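Beta-galactoside alpha-2,6-sialyltransferase (Photobacterium sp., PDB 2Z4T) probably catalyses the transfer of sialic acid from its CMP-activated donor to galactosides such as lactose, forming an alpha-2,6 linkage. Local coordinates at residues S303-E306 with L307-Y310; R244-L247 with N248-D251; V181-I184 with V185-Q189. All coordinates share one frame; numbering follows the deposited sequence.

How the contacts relate
From the N terminus the chain meets contact 3 first, then contact 2, then contact 1; none nests within or crosses another, because each joins two adjoining segments. Contact 3 is one run of helix 178-190, which packs on the mixed sheet. Contact 2 closes the short turn between helices 234-243 and 249-265. Contact 1 covers the beginning of helix 305-311 and the residues leading into it. Contacts 1 and 2 touch, with a probable hydrogen bond of 2.5 Å between Glu306 OE1 and Thr250 OG1, and together they border a magnesium site. Contact 3 is remote, its centre about 36 Å from that of contact 1 and about 38 Å from that of contact 2.

Contact 1 of 3, residues S303-E306 with L307-Y310; sequences SLHE and LRDY
Leu304, His305 and Glu306 offer their carbonyl oxygens to the amides of Arg308, Asp309 and Tyr310 in successive i to i+4 bonds; the first, Arg308 N to Leu304 O, is 2.9 Å long. His305 and Arg308, both partly exposed and three residues apart, run side by side. The Arg308 chain folds at its second and third torsions, laying the guanidinium on the imidazole with the planes 29° apart. Arg308 NH2 stands over the ring centre, 3.3 Å from His305 NE2, a stack and not a hydrogen bond. The nitrogens have partners elsewhere: His305 NE2 bonds to Thr299 O and Arg308 NE to Thr299 OG1, so one residue of the preceding helix positions both groups. Arginine suits the place because its flat cation can stack and still donate from its N-H groups. Leu307, with CG anti to the backbone N (chi1 179°), is buried with Leu304; both pack on Leu298, which suits two buried leucines. This is an i, i+3 histidine-arginine stack on the opening turn of a helix, placed directly after Ser303, which with Glu301 forms a magnesium site.

Contact 2 of 3, residues R244-L247 with N248-D251; sequences RDTL and NKTD
Lys249 reaches back along the chain to Arg244 and Thr246, and its ammonium bonds to both their carbonyl oxygens. Lys249 NZ lies 2.8 Å from Arg244 O, above that carbonyl's plane, and also 2.8 Å from Thr246 O, in the carbonyl plane. The aliphatic chain is straight until chi4, where a bend to 65° brings NZ within bonding distance of both oxygens. On the way Lys249 CG passes 3.9 Å from Thr246 CB. This is the compact part of the contact: a buried lysine suits it because its long chain packs along the turn while its charged end donates to two backbone carbonyls of the turn. Thr246 contributes its CB here and sends OG1 back to Trp243 O. The opposite character belongs to Leu247 and Asn248, both exposed, where Asn248 ND2 merely passes 3.9 Å from Leu247 CB. Asn248 has a positive phi of 55°, a conformation that asparagine tolerates better than most residues; it occupies the N-cap position, yet its side chain makes no capping bond. The turn links helix 234-243 to helix 249-265, while Arg244 bonds to Tyr241 O and Glu301 beside the magnesium and packs on Ser303 and Leu304, just ahead of helix 305-311.

Contact 3 of 3, residues V181-I184 with V185-Q189; sequences VQEI and VKQAQ
The Glu183 side chain sets out with CG opposite the backbone N (chi1 -169°) and then bends at chi2 (51°), which carries its carboxylate along the helix to the side chains of Lys186 and Gln187. Gln187 is also bent at its second torsion, and its amide plane ends 38° from that of the carboxylate. Lys186 runs extended and crosses Glu183 at about a right angle. It is modelled in two conformers, and in the one described Glu183 OE1 lies 4.1 Å from Lys186 CD and 5.1 Å from Lys186 NZ, so any attraction between the opposite charges is uncertain. On another side of the helix Val185 places CG2 beside its own backbone N, where it lies 3.5 Å from Val181 O and 4.4 Å from Val181 CG1, a light apolar contact one turn apart. Beneath these side chains the amides of Val185, Lys186, Gln187 and Ala188 bond four residues back; Val185 N to Val181 O is 2.8 Å, and Gln187 N to Glu183 O lengthens to 3.2 Å. Residue types follow the faces: exposed Gln182 and Lys186 are polar, whereas Ile184 and Ala188 are buried. Ile184 packs on Leu117 and Val119 of strand 103-122 and on Tyr148 of strand 146-151, while Val181 and Val185 meet Glu215, so helix 178-190 lies on the mixed sheet and beside helix 205-216.

Contact 1 of 3, residues S303-E306 with L307-Y310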
loop_
_atom_site.group_PDB
_atom_site.type_symbol
_atom_site.label_atom_id
_atom_site.label_comp_id
_atom_site.label_asym_id
_atom_site.label_seq_id
_atom_site.Cartn_x
_atom_site.Cartn_y
_atom_site.Cartn_z
ATOM N N SER A 303 29.311 -0.682 1.002
ATOM C CA SER A 303 29.387 -0.315 -0.415
ATOM C C SER A 303 28.140 0.419 -0.921
ATOM O O SER A 303 28.188 1.084 -1.950
ATOM C CB SER A 303 29.730 -1.526 -1.296
ATOM O OG SER A 303 28.613 -2.383 -1.443
ATOM N N LEU A 304 27.036 0.328 -0.180
ATOM C CA LEU A 304 25.809 1.049 -0.539
ATOM C C LEU A 304 25.637 2.424 0.139
ATOM O O LEU A 304 24.628 3.119 -0.089
ATOM C CB LEU A 304 24.582 0.152 -0.329
ATOM C CG LEU A 304 24.613 -1.135 -1.159
ATOM C CD1 LEU A 304 23.521 -2.116 -0.714
ATOM C CD2 LEU A 304 24.566 -0.857 -2.680
ATOM N N HIS A 305 26.616 2.829 0.947
ATOM C CA HIS A 305 26.608 4.182 1.536
ATOM C C HIS A 305 26.457 5.268 0.464
ATOM O O HIS A 305 25.717 6.239 0.674
ATOM C CB HIS A 305 27.847 4.442 2.413
ATOM C CG HIS A 305 27.884 3.638 3.680
ATOM N ND1 HIS A 305 28.820 3.855 4.668
ATOM C CD2 HIS A 305 27.102 2.626 4.127
ATOM C CE1 HIS A 305 28.621 3.006 5.663
ATOM N NE2 HIS A 305 27.583 2.251 5.362
ATOM N N GLU A 306 27.124 5.090 -0.683
ATOM C CA GLU A 306 26.950 6.013 -1.830
ATOM C C GLU A 306 25.473 6.150 -2.224
ATOM O O GLU A 306 24.980 7.268 -2.425
ATOM C CB GLU A 306 27.766 5.572 -3.055
ATOM C CG GLU A 306 29.035 6.344 -3.323
ATOM C CD GLU A 306 29.918 5.662 -4.385
ATOM O OE1 GLU A 306 29.996 6.180 -5.531
ATOM O OE2 GLU A 306 30.524 4.595 -4.077
ATOM N N LEU A 307 24.770 5.019 -2.323
ATOM C CA LEU A 307 23.350 5.046 -2.692
ATOM C C LEU A 307 22.523 5.704 -1.597
ATOM O O LEU A 307 21.651 6.537 -1.879
ATOM C CB LEU A 307 22.810 3.645 -3.015
ATOM C CG LEU A 307 21.327 3.633 -3.381
ATOM C CD1 LEU A 307 21.088 4.391 -4.663
ATOM C CD2 LEU A 307 20.819 2.230 -3.498
ATOM N N ARG A 308 22.816 5.333 -0.351
ATOM C CA ARG A 308 22.203 5.974 0.807
ATOM C C ARG A 308 22.377 7.508 0.776
ATOM O O ARG A 308 21.391 8.232 0.949
ATOM C CB ARG A 308 22.662 5.312 2.114
ATOM C CG ARG A 308 23.261 6.243 3.123
ATOM C CD ARG A 308 22.760 6.026 4.506
ATOM N NE ARG A 308 23.668 5.220 5.326
ATOM C CZ ARG A 308 24.929 5.526 5.649
ATOM N NH1 ARG A 308 25.518 6.622 5.189
ATOM N NH2 ARG A 308 25.621 4.699 6.426
ATOM N N ASP A 309 23.604 7.985 0.512
ATOM C CA ASP A 309 23.873 9.424 0.288
ATOM C C ASP A 309 22.990 9.984 -0.804
ATOM O O ASP A 309 22.421 11.063 -0.655
ATOM C CB ASP A 309 25.326 9.688 -0.157
ATOM C CG ASP A 309 26.330 9.522 0.964
ATOM O OD1 ASP A 309 25.891 9.348 2.128
ATOM O OD2 ASP A 309 27.558 9.559 0.673
ATOM N N TYR A 310 22.911 9.245 -1.910
ATOM C CA TYR A 310 22.247 9.711 -3.114
ATOM C C TYR A 310 20.737 9.870 -2.931
ATOM O O TYR A 310 20.145 10.833 -3.451
ATOM C CB TYR A 310 22.550 8.767 -4.271
ATOM C CG TYR A 310 22.172 9.311 -5.621
ATOM C CD1 TYR A 310 23.042 10.160 -6.323
ATOM C CD2 TYR A 310 20.950 8.976 -6.214
ATOM C CE1 TYR A 310 22.709 10.663 -7.583
ATOM C CE2 TYR A 310 20.614 9.465 -7.463
ATOM C CZ TYR A 310 21.501 10.313 -8.150
ATOM O OH TYR A 310 21.166 10.807 -9.392
#

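Contact 2 of 3, residues R244-L247 with N248-D251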
loop_
_atom_site.group_PDB
_atom_site.type_symbol
_atom_site.label_atom_id
_atom_site.label_comp_id
_atom_site.label_asym_id
_atom_site.label_seq_id
_atom_site.Cartn_x
_atom_site.Cartn_y
_atom_site.Cartn_z
ATOM N N ARG A 244 25.874 -3.896 -5.389
ATOM C CA ARG A 244 27.057 -3.602 -4.597
ATOM C C ARG A 244 28.314 -3.624 -5.473
ATOM O O ARG A 244 29.238 -2.837 -5.228
ATOM C CB ARG A 244 27.213 -4.589 -3.445
ATOM C CG ARG A 244 26.173 -4.455 -2.346
ATOM C CD ARG A 244 26.394 -5.527 -1.289
ATOM N NE ARG A 244 26.873 -6.757 -1.917
ATOM C CZ ARG A 244 27.719 -7.616 -1.361
ATOM N NH1 ARG A 244 28.171 -7.390 -0.136
ATOM N NH2 ARG A 244 28.113 -8.696 -2.033
ATOM N N ASP A 245 28.337 -4.491 -6.494
ATOM C CA ASP A 245 29.531 -4.657 -7.351
ATOM C C ASP A 245 29.803 -3.451 -8.248
ATOM O O ASP A 245 30.920 -3.272 -8.736
ATOM C CB ASP A 245 29.445 -5.913 -8.248
ATOM C CG ASP A 245 29.314 -7.222 -7.461
ATOM O OD1 ASP A 245 29.540 -7.252 -6.225
ATOM O OD2 ASP A 245 28.970 -8.246 -8.107
ATOM N N THR A 246 28.784 -2.632 -8.476
ATOM C CA THR A 246 28.899 -1.529 -9.426
ATOM C C THR A 246 30.140 -0.663 -9.180
ATOM O O THR A 246 30.309 -0.118 -8.093
ATOM C CB THR A 246 27.628 -0.661 -9.404
ATOM O OG1 THR A 246 26.485 -1.514 -9.495
ATOM C CG2 THR A 246 27.593 0.303 -10.561
ATOM N N LEU A 247 31.009 -0.570 -10.185
ATOM C CA LEU A 247 32.034 0.484 -10.229
ATOM C C LEU A 247 31.365 1.831 -10.440
ATOM O O LEU A 247 30.378 1.925 -11.185
ATOM C CB LEU A 247 32.986 0.303 -11.411
ATOM C CG LEU A 247 33.727 -0.999 -11.674
ATOM C CD1 LEU A 247 34.702 -0.754 -12.800
ATOM C CD2 LEU A 247 34.430 -1.501 -10.419
ATOM N N ASN A 248 31.920 2.875 -9.824
ATOM C CA ASN A 248 31.482 4.236 -10.095
ATOM C C ASN A 248 29.973 4.382 -9.882
ATOM O O ASN A 248 29.249 4.855 -10.753
ATOM C CB ASN A 248 31.907 4.638 -11.517
ATOM C CG ASN A 248 33.434 4.714 -11.672
ATOM O OD1 ASN A 248 34.101 5.545 -11.031
ATOM N ND2 ASN A 248 33.995 3.857 -12.530
ATOM N N LYS A 249 29.503 3.965 -8.714
ATOM C CA LYS A 249 28.078 3.966 -8.427
ATOM C C LYS A 249 27.482 5.324 -8.687
ATOM O O LYS A 249 26.437 5.443 -9.335
ATOM C CB LYS A 249 27.811 3.547 -6.984
ATOM C CG LYS A 249 28.113 2.086 -6.736
ATOM C CD LYS A 249 27.845 1.659 -5.303
ATOM C CE LYS A 249 28.156 0.168 -5.154
ATOM N NZ LYS A 249 29.613 -0.112 -5.353
ATOM N N THR A 250 28.162 6.358 -8.203
ATOM C CA THR A 250 27.624 7.711 -8.284
ATOM C C THR A 250 27.483 8.159 -9.744
ATOM O O THR A 250 26.441 8.687 -10.136
ATOM C CB THR A 250 28.410 8.693 -7.361
ATOM O OG1 THR A 250 28.475 8.112 -6.040
ATOM C CG2 THR A 250 27.710 10.062 -7.265
ATOM N N ASP A 251 28.498 7.885 -10.550
ATOM C CA ASP A 251 28.395 8.080 -11.997
ATOM C C ASP A 251 27.143 7.397 -12.582
ATOM O O ASP A 251 26.401 8.038 -13.328
ATOM C CB ASP A 251 29.666 7.612 -12.711
ATOM C CG ASP A 251 30.876 8.532 -12.443
ATOM O OD1 ASP A 251 30.682 9.686 -11.994
ATOM O OD2 ASP A 251 32.029 8.103 -12.687
#

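Contact 3 of 3, residues V181-I184 with V185-Q189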
loop_
_atom_site.group_PDB
_atom_site.type_symbol
_atom_site.label_atom_id
_atom_site.label_comp_id
_atom_site.label_asym_id
_atom_site.label_seq_id
_atom_site.Cartn_x
_atom_site.Cartn_y
_atom_site.Cartn_z
ATOM N N VAL A 181 -3.843 5.670 -17.467
ATOM C CA VAL A 181 -3.124 6.837 -17.990
ATOM C C VAL A 181 -4.127 7.804 -18.632
ATOM O O VAL A 181 -4.149 8.994 -18.277
ATOM C CB VAL A 181 -1.985 6.453 -18.977
ATOM C CG1 VAL A 181 -1.421 7.694 -19.666
ATOM C CG2 VAL A 181 -0.873 5.688 -18.267
ATOM N N GLN A 182 -4.973 7.293 -19.535
ATOM C CA GLN A 182 -6.021 8.090 -20.188
ATOM C C GLN A 182 -6.912 8.815 -19.175
ATOM O O GLN A 182 -7.252 9.988 -19.340
ATOM C CB GLN A 182 -6.878 7.193 -21.086
ATOM C CG GLN A 182 -6.161 6.715 -22.341
ATOM C CD GLN A 182 -6.731 5.426 -22.917
ATOM O OE1 GLN A 182 -6.051 4.736 -23.677
ATOM N NE2 GLN A 182 -7.971 5.091 -22.556
ATOM N N GLU A 183 -7.305 8.100 -18.123
ATOM C CA GLU A 183 -8.154 8.728 -17.121
ATOM C C GLU A 183 -7.432 9.876 -16.409
ATOM O O GLU A 183 -8.029 10.930 -16.152
ATOM C CB GLU A 183 -8.716 7.714 -16.130
ATOM C CG GLU A 183 -9.818 8.280 -15.230
ATOM C CD GLU A 183 -10.944 8.987 -16.034
ATOM O OE1 GLU A 183 -11.474 8.369 -16.999
ATOM O OE2 GLU A 183 -11.277 10.160 -15.691
ATOM N N ILE A 184 -6.147 9.685 -16.124
ATOM C CA ILE A 184 -5.319 10.745 -15.567
ATOM C C ILE A 184 -5.198 11.945 -16.549
ATOM O O ILE A 184 -5.264 13.120 -16.146
ATOM C CB ILE A 184 -3.935 10.182 -15.170
ATOM C CG1 ILE A 184 -4.106 9.135 -14.064
ATOM C CG2 ILE A 184 -2.950 11.298 -14.759
ATOM C CD1 ILE A 184 -2.906 8.265 -13.843
ATOM N N VAL A 185 -5.030 11.649 -17.832
ATOM C CA VAL A 185 -4.938 12.703 -18.836
ATOM C C VAL A 185 -6.220 13.528 -18.874
ATOM O O VAL A 185 -6.160 14.760 -18.945
ATOM C CB VAL A 185 -4.601 12.146 -20.232
ATOM C CG1 VAL A 185 -4.868 13.198 -21.330
ATOM C CG2 VAL A 185 -3.166 11.673 -20.252
ATOM N N LYS A 186 -7.366 12.848 -18.796
ATOM C CA LYS A 186 -8.649 13.534 -18.790
ATOM C C LYS A 186 -8.756 14.481 -17.593
ATOM O O LYS A 186 -9.240 15.597 -17.748
ATOM C CB LYS A 186 -9.811 12.538 -18.869
ATOM C CG LYS A 186 -9.814 11.743 -20.180
ATOM C CD LYS A 186 -10.961 10.749 -20.281
ATOM C CE LYS A 186 -10.737 9.796 -21.450
ATOM N NZ LYS A 186 -12.004 9.248 -21.997
ATOM N N GLN A 187 -8.278 14.063 -16.423
ATOM C CA GLN A 187 -8.288 14.966 -15.266
ATOM C C GLN A 187 -7.418 16.212 -15.502
ATOM O O GLN A 187 -7.803 17.319 -15.121
ATOM C CB GLN A 187 -7.863 14.274 -13.956
ATOM C CG GLN A 187 -8.739 13.105 -13.515
ATOM C CD GLN A 187 -10.226 13.474 -13.417
ATOM O OE1 GLN A 187 -11.068 12.912 -14.131
ATOM N NE2 GLN A 187 -10.548 14.414 -12.537
ATOM N N ALA A 188 -6.259 16.017 -16.132
ATOM C CA ALA A 188 -5.321 17.097 -16.424
ATOM C C ALA A 188 -5.930 18.078 -17.416
ATOM O O ALA A 188 -5.665 19.283 -17.345
ATOM C CB ALA A 188 -4.027 16.538 -16.980
ATOM N N GLN A 189 -6.733 17.552 -18.341
ATOM C CA GLN A 189 -7.367 18.357 -19.372
ATOM C C GLN A 189 -8.548 19.139 -18.835
ATOM O O GLN A 189 -8.915 20.170 -19.374
ATOM C CB GLN A 189 -7.863 17.462 -20.502
ATOM C CG GLN A 189 -6.850 17.218 -21.591
ATOM C CD GLN A 189 -7.170 15.992 -22.416
ATOM O OE1 GLN A 189 -6.444 15.661 -23.346
ATOM N NE2 GLN A 189 -8.253 15.299 -22.072
#